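Local atomic coordinates of conserved domain protein (Streptococcus pneumoniae, PDB entry 4IAJ), a protein that is of unknown function and belongs to the DUF4649 family, built from a four-stranded antiparallel sheet and two helices. Residues Val3-Ile7 against Leu49-Gly53. Numbering follows the deposited sequence.
Sequences VLNMI and LTYKG
Tyr51 and Ile7 meet through their first torsions. Tyr51 holds CG anti to its backbone N (chi1 178°) and Ile7 keeps CG1 beside its own N (chi1 -60°), which brings the edge of the Tyr51 ring to this branch, with CD1 4.2 Å from Ile7 CG1. Lys52 CG sits over one face of the ring, toward the rim. Met6 and Lys52 run side by side and point the same way. Their CG atoms are only 3.4 Å apart, tighter than normal carbon contact. The selenium of selenomethionine Met6 approaches the Tyr51 ring obliquely, 5.5 Å from its centroid, as a Met-aromatic contact.

The backbones are joined by one short, nearly straight hydrogen bond, Lys52 N to Met6 O at 2.6 Å (167° at the hydrogen). The CA-H of Tyr51 also points to Met6 O. Beside it, Ile7 and Tyr51 form an antiparallel non-hydrogen-bonded pair. A water accepts from Gly53 N (2.8 Å) and can donate to Asn5 O, linking the two segments. Val3 CG2 packs on Lys52 O at 3.6 Å.

Lys52 NZ makes a hydrogen bond to the O of Asn78, the C-terminal residue. Met6 and Ile7 form a classic beta bulge opposite Phe23 of strand 18-23. The contact lies where strand 7-12 begins and strand 46-51 ends, the two inner strands of the sheet, with Ile7 and Tyr51 packed against Tyr26 of helix 26-35.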
loop_
_atom_site.group_PDB
_atom_site.type_symbol
_atom_site.label_atom_id
_atom_site.label_comp_id
_atom_site.label_asym_id
_atom_site.label_seq_id
_atom_site.Cartn_x
_atom_site.Cartn_y
_atom_site.Cartn_z
ATOM N N VAL B 3 -32.098 2.864 -19.276
ATOM C CA VAL B 3 -30.655 2.628 -19.331
ATOM C C VAL B 3 -30.304 1.354 -18.577
ATOM O O VAL B 3 -30.764 1.162 -17.459
ATOM C CB VAL B 3 -29.872 3.810 -18.705
ATOM C CG1 VAL B 3 -28.371 3.596 -18.831
ATOM C CG2 VAL B 3 -30.289 5.126 -19.353
ATOM N N LEU B 4 -29.470 0.496 -19.161
ATOM C CA LEU B 4 -29.127 -0.769 -18.509
ATOM C C LEU B 4 -28.386 -0.533 -17.184
ATOM O O LEU B 4 -28.730 -1.124 -16.158
ATOM C CB LEU B 4 -28.295 -1.661 -19.438
ATOM C CG LEU B 4 -28.184 -3.141 -19.047
ATOM C CD1 LEU B 4 -29.528 -3.851 -19.179
ATOM C CD2 LEU B 4 -27.118 -3.832 -19.891
ATOM N N ASN B 5 -27.386 0.346 -17.209
ATOM C CA ASN B 5 -26.571 0.638 -16.024
ATOM C C ASN B 5 -26.681 2.075 -15.541
ATOM O O ASN B 5 -26.429 3.021 -16.291
ATOM C CB ASN B 5 -25.116 0.336 -16.323
ATOM C CG ASN B 5 -24.894 -1.114 -16.643
ATOM O OD1 ASN B 5 -25.308 -1.989 -15.886
ATOM N ND2 ASN B 5 -24.255 -1.383 -17.769
HETATM N N MSE B 6 -27.010 2.236 -14.268
HETATM C CA MSE B 6 -27.089 3.568 -13.690
HETATM C C MSE B 6 -25.760 4.315 -13.727
HETATM O O MSE B 6 -25.769 5.527 -13.910
HETATM C CB MSE B 6 -27.575 3.495 -12.249
HETATM C CG MSE B 6 -28.610 4.586 -12.027
HETATM SE SE MSE B 6 -29.135 4.423 -10.160
HETATM C CE MSE B 6 -30.491 3.030 -10.471
ATOM N N ILE B 7 -24.636 3.612 -13.555
ATOM C CA ILE B 7 -23.304 4.234 -13.597
ATOM C C ILE B 7 -22.362 3.526 -14.582
ATOM O O ILE B 7 -22.214 2.311 -14.544
ATOM C CB ILE B 7 -22.653 4.301 -12.204
ATOM C CG1 ILE B 7 -23.539 5.116 -11.271
ATOM C CG2 ILE B 7 -21.277 4.949 -12.282
ATOM C CD1 ILE B 7 -22.988 5.290 -9.878
ATOM N N LEU B 49 -18.095 10.042 -17.388
ATOM C CA LEU B 49 -18.895 9.589 -16.248
ATOM C C LEU B 49 -20.360 9.740 -16.611
ATOM O O LEU B 49 -20.829 10.849 -16.821
ATOM C CB LEU B 49 -18.572 10.394 -14.999
ATOM C CG LEU B 49 -19.514 10.257 -13.804
ATOM C CD1 LEU B 49 -19.494 8.834 -13.245
ATOM C CD2 LEU B 49 -19.133 11.247 -12.723
ATOM N N THR B 50 -21.079 8.621 -16.663
ATOM C CA THR B 50 -22.463 8.597 -17.128
ATOM C C THR B 50 -23.345 8.115 -15.986
ATOM O O THR B 50 -23.167 6.998 -15.473
ATOM C CB THR B 50 -22.632 7.683 -18.361
ATOM O OG1 THR B 50 -21.765 8.119 -19.422
ATOM C CG2 THR B 50 -24.043 7.714 -18.870
ATOM N N TYR B 51 -24.284 8.966 -15.592
ATOM C CA TYR B 51 -25.225 8.674 -14.524
ATOM C C TYR B 51 -26.650 8.602 -15.075
ATOM O O TYR B 51 -27.187 9.600 -15.556
ATOM C CB TYR B 51 -25.133 9.740 -13.439
ATOM C CG TYR B 51 -26.111 9.530 -12.318
ATOM C CD1 TYR B 51 -25.901 8.532 -11.373
ATOM C CD2 TYR B 51 -27.243 10.316 -12.197
ATOM C CE1 TYR B 51 -26.796 8.332 -10.335
ATOM C CE2 TYR B 51 -28.141 10.123 -11.163
ATOM C CZ TYR B 51 -27.909 9.128 -10.233
ATOM O OH TYR B 51 -28.781 8.921 -9.198
ATOM N N LYS B 52 -27.261 7.424 -14.989
ATOM C CA LYS B 52 -28.577 7.167 -15.597
ATOM C C LYS B 52 -28.625 7.599 -17.059
ATOM O O LYS B 52 -29.630 8.125 -17.516
ATOM C CB LYS B 52 -29.677 7.875 -14.819
ATOM C CG LYS B 52 -29.627 7.584 -13.337
ATOM C CD LYS B 52 -30.796 8.216 -12.601
ATOM C CE LYS B 52 -32.050 7.392 -12.753
ATOM N NZ LYS B 52 -32.948 7.649 -11.599
ATOM N N GLY B 53 -27.524 7.394 -17.775
ATOM C CA GLY B 53 -27.422 7.760 -19.188
ATOM C C GLY B 53 -27.013 9.193 -19.486
ATOM O O GLY B 53 -26.754 9.527 -20.648
HETATM O O HOH W 1 -25.463 5.748 -16.855
#